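Local atomic coordinates of anopheles gambiae adenosine kinase (Anopheles gambiae, PDB entry 3LOO), a protein that catalyses the phosphorylation of adenosine to AMP, with ATP as the usual phosphate donor, as a member of the pfkB family of kinases. Residues Pro285-Glu290 against Val296-Val301. Numbering follows the deposited sequence.
With B4P (bis(adenosine)-5'-tetraphosphate), chain D.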
loop_
_atom_site.group_PDB
_atom_site.type_symbol
_atom_site.label_atom_id
_atom_site.label_comp_id
_atom_site.label_asym_id
_atom_site.label_seq_id
_atom_site.Cartn_x
_atom_site.Cartn_y
_atom_site.Cartn_z
ATOM N N PRO A 285 8.782 6.658 -16.585
ATOM C CA PRO A 285 9.173 5.251 -16.473
ATOM C C PRO A 285 9.203 4.768 -15.027
ATOM O O PRO A 285 9.594 5.513 -14.137
ATOM C CB PRO A 285 10.611 5.236 -17.050
ATOM C CG PRO A 285 10.629 6.383 -18.002
ATOM C CD PRO A 285 9.786 7.449 -17.326
ATOM N N VAL A 286 8.772 3.524 -14.801
ATOM C CA VAL A 286 9.016 2.883 -13.521
ATOM C C VAL A 286 10.513 2.533 -13.461
ATOM O O VAL A 286 11.073 2.011 -14.443
ATOM C CB VAL A 286 8.148 1.613 -13.350
ATOM C CG1 VAL A 286 8.475 0.948 -12.034
ATOM C CG2 VAL A 286 6.651 1.973 -13.401
ATOM N N LEU A 287 11.160 2.798 -12.322
ATOM C CA LEU A 287 12.586 2.538 -12.174
ATOM C C LEU A 287 12.834 1.339 -11.272
ATOM O O LEU A 287 12.249 1.239 -10.194
ATOM C CB LEU A 287 13.332 3.749 -11.594
ATOM C CG LEU A 287 13.014 5.128 -12.153
ATOM C CD1 LEU A 287 13.666 6.178 -11.244
ATOM C CD2 LEU A 287 13.474 5.236 -13.639
ATOM N N LEU A 288 13.701 0.438 -11.733
ATOM C CA LEU A 288 14.097 -0.746 -10.981
ATOM C C LEU A 288 15.556 -0.621 -10.603
ATOM O O LEU A 288 16.439 -0.489 -11.485
ATOM C CB LEU A 288 13.896 -2.041 -11.814
ATOM C CG LEU A 288 14.612 -3.317 -11.312
ATOM C CD1 LEU A 288 14.129 -3.724 -9.933
ATOM C CD2 LEU A 288 14.419 -4.481 -12.317
ATOM N N ILE A 289 15.818 -0.702 -9.306
ATOM C CA ILE A 289 17.172 -0.699 -8.797
ATOM C C ILE A 289 17.428 -1.990 -8.035
ATOM O O ILE A 289 16.649 -2.338 -7.137
ATOM C CB ILE A 289 17.435 0.521 -7.846
ATOM C CG1 ILE A 289 17.036 1.853 -8.512
ATOM C CG2 ILE A 289 18.912 0.551 -7.400
ATOM C CD1 ILE A 289 15.630 2.394 -8.129
ATOM N N GLU A 290 18.505 -2.696 -8.395
ATOM C CA GLU A 290 18.920 -3.885 -7.681
ATOM C C GLU A 290 20.244 -3.650 -7.015
ATOM O O GLU A 290 21.174 -3.152 -7.643
ATOM C CB GLU A 290 19.072 -5.107 -8.617
ATOM C CG GLU A 290 19.388 -6.405 -7.811
ATOM C CD GLU A 290 19.633 -7.640 -8.684
ATOM O OE1 GLU A 290 20.629 -7.669 -9.454
ATOM O OE2 GLU A 290 18.835 -8.590 -8.576
ATOM N N VAL A 296 20.502 1.517 -13.296
ATOM C CA VAL A 296 19.059 1.497 -13.052
ATOM C C VAL A 296 18.275 1.203 -14.339
ATOM O O VAL A 296 18.469 1.854 -15.371
ATOM C CB VAL A 296 18.579 2.819 -12.416
ATOM C CG1 VAL A 296 17.034 2.771 -12.177
ATOM C CG2 VAL A 296 19.332 3.089 -11.121
ATOM N N ARG A 297 17.381 0.223 -14.258
ATOM C CA ARG A 297 16.548 -0.169 -15.389
ATOM C C ARG A 297 15.211 0.572 -15.368
ATOM O O ARG A 297 14.661 0.845 -14.305
ATOM C CB ARG A 297 16.361 -1.692 -15.391
ATOM C CG ARG A 297 17.719 -2.400 -15.514
ATOM C CD ARG A 297 17.636 -3.890 -15.300
ATOM N NE ARG A 297 16.812 -4.525 -16.328
ATOM C CZ ARG A 297 16.322 -5.756 -16.230
ATOM N NH1 ARG A 297 16.561 -6.489 -15.145
ATOM N NH2 ARG A 297 15.579 -6.248 -17.210
ATOM N N GLU A 298 14.704 0.886 -16.545
ATOM C CA GLU A 298 13.478 1.645 -16.716
ATOM C C GLU A 298 12.446 0.844 -17.442
ATOM O O GLU A 298 12.771 0.127 -18.391
ATOM C CB GLU A 298 13.736 2.857 -17.583
ATOM C CG GLU A 298 14.738 3.783 -17.010
ATOM C CD GLU A 298 15.062 4.906 -17.954
ATOM O OE1 GLU A 298 14.280 5.156 -18.904
ATOM O OE2 GLU A 298 16.102 5.537 -17.733
ATOM N N PHE A 299 11.195 1.008 -17.015
ATOM C CA PHE A 299 10.052 0.444 -17.698
ATOM C C PHE A 299 9.088 1.554 -18.114
ATOM O O PHE A 299 8.299 2.032 -17.295
ATOM C CB PHE A 299 9.374 -0.572 -16.771
ATOM C CG PHE A 299 10.254 -1.736 -16.438
ATOM C CD1 PHE A 299 11.244 -1.625 -15.463
ATOM C CD2 PHE A 299 10.119 -2.941 -17.119
ATOM C CE1 PHE A 299 12.086 -2.696 -15.166
ATOM C CE2 PHE A 299 10.956 -4.026 -16.818
ATOM C CZ PHE A 299 11.936 -3.905 -15.828
ATOM N N PRO A 300 9.143 1.968 -19.392
ATOM C CA PRO A 300 8.301 3.055 -19.886
ATOM C C PRO A 300 6.828 2.749 -19.699
ATOM O O PRO A 300 6.442 1.596 -19.732
ATOM C CB PRO A 300 8.632 3.118 -21.394
ATOM C CG PRO A 300 9.963 2.437 -21.515
ATOM C CD PRO A 300 9.972 1.369 -20.459
ATOM N N VAL A 301 6.016 3.774 -19.495
ATOM C CA VAL A 301 4.563 3.604 -19.405
ATOM C C VAL A 301 3.873 4.423 -20.493
ATOM O O VAL A 301 4.309 5.526 -20.784
ATOM C CB VAL A 301 4.029 3.980 -17.982
ATOM C CG1 VAL A 301 4.909 4.960 -17.326
ATOM C CG2 VAL A 301 2.583 4.478 -18.006
HETATM P PA B4P D . -3.353 7.346 -4.337
HETATM O O1A B4P D . -4.525 7.404 -5.304
HETATM O O2A B4P D . -2.942 8.646 -3.648
HETATM O O3A B4P D . -2.077 6.962 -5.232
HETATM P PB B4P D . -1.203 5.664 -4.923
HETATM O O1B B4P D . -1.980 4.381 -5.228
HETATM O O2B B4P D . -0.421 5.779 -3.625
HETATM O O3B B4P D . -0.338 6.106 -6.272
HETATM P PG B4P D . 1.227 6.474 -6.367
HETATM O O1G B4P D . 1.472 7.941 -6.265
HETATM O O2G B4P D . 1.933 5.629 -5.324
HETATM O O3G B4P D . 1.667 5.947 -7.813
HETATM P PD B4P D . 2.080 6.748 -9.151
HETATM O O1D B4P D . 1.205 7.941 -9.262
HETATM O O2D B4P D . 3.570 6.882 -9.293
HETATM O O5E B4P D . -3.569 6.153 -3.255
HETATM C C5E B4P D . -4.897 6.122 -2.781
HETATM C C4E B4P D . -5.129 5.170 -1.642
HETATM O O4E B4P D . -4.316 5.453 -0.503
HETATM C C3E B4P D . -6.539 5.369 -1.159
HETATM O O3E B4P D . -7.268 4.234 -1.665
HETATM C C2E B4P D . -6.447 5.314 0.362
HETATM O O2E B4P D . -7.356 4.402 0.992
HETATM C C1E B4P D . -4.975 4.946 0.628
HETATM N N9A B4P D . -4.502 5.630 1.845
HETATM C C8A B4P D . -4.337 6.968 2.056
HETATM N N7A B4P D . -3.890 7.142 3.335
HETATM C C5A B4P D . -3.804 5.923 3.945
HETATM C C6A B4P D . -3.409 5.469 5.215
HETATM N N6A B4P D . -3.029 6.312 6.225
HETATM N N1A B4P D . -3.456 4.139 5.479
HETATM C C2A B4P D . -3.823 3.245 4.527
HETATM N N3A B4P D . -4.191 3.654 3.302
HETATM C C4A B4P D . -4.180 4.975 2.988
HETATM O O5F B4P D . 1.539 5.687 -10.225
HETATM C C5F B4P D . 1.810 4.294 -10.112
HETATM C C4F B4P D . 1.588 3.697 -11.501
HETATM O O4F B4P D . 0.335 4.114 -12.071
HETATM C C3F B4P D . 2.607 4.230 -12.493
HETATM O O3F B4P D . 3.833 3.525 -12.343
HETATM C C2F B4P D . 1.918 3.988 -13.822
HETATM O O2F B4P D . 2.105 2.624 -14.246
HETATM C C1F B4P D . 0.442 4.275 -13.492
HETATM N N9B B4P D . 0.180 5.711 -13.828
HETATM C C8B B4P D . 0.115 6.731 -12.950
HETATM N N7B B4P D . -0.123 7.904 -13.585
HETATM C C5B B4P D . -0.216 7.659 -14.908
HETATM C C6B B4P D . -0.427 8.428 -16.049
HETATM N N6B B4P D . -0.612 9.767 -15.918
HETATM N N1B B4P D . -0.468 7.825 -17.278
HETATM C C2B B4P D . -0.288 6.488 -17.412
HETATM N N3B B4P D . -0.064 5.686 -16.333
HETATM C C4B B4P D . -0.011 6.211 -15.069
#
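Phe299 lays the edge of its ring against Leu288 on the face that both share with Val286: Phe299 CE1 lies 3.9 Å from Leu288 CB and little farther from Leu288 CD2. Phe299 CG stands anti to its own carbonyl carbon (chi1 -63°), which swings the ring along the strand past Val286, whose O lies in the ring plane at the edge. Helix 333-350 covers these three buried side chains through Val333, Ile337 and Ile341. Four backbone bonds fix the register, pairing Val286 with Phe299 and Leu288 with Arg297. The straightest runs from Leu288 N to Arg297 O (2.8 Å, 175° at the hydrogen), whereas Val286 N to Phe299 O is the most bent there, its donor also standing above the carbonyl plane. The strands form a beta hairpin at the margin of the large mixed sheet of the pfkB-type kinase fold, strand 297-299 being outermost and strand 284-290 bonding onward to strand 276-281. At its open end the hairpin meets the bound bis(adenosine)-5'-tetraphosphate: Val286 CG2 lies 3.4 Å from ribose O3F, and Val301 CG2 is equally close to N3B of the adenine. The other face is packed in part, Ile289 CG1 meeting Val296 CG2 at 3.7 Å and helix 256-264 lying over Leu287 and Ile289. Toward solvent the difference is one of exposure: Glu298 still touches Leu287 CD2 with its CG (3.9 Å), but its OE2 turns to Arg257 in a salt bridge. Arg297, also exposed, bends at chi3 (63°) and brings NH1 obliquely no nearer than 4.1 Å to Leu288 CD2.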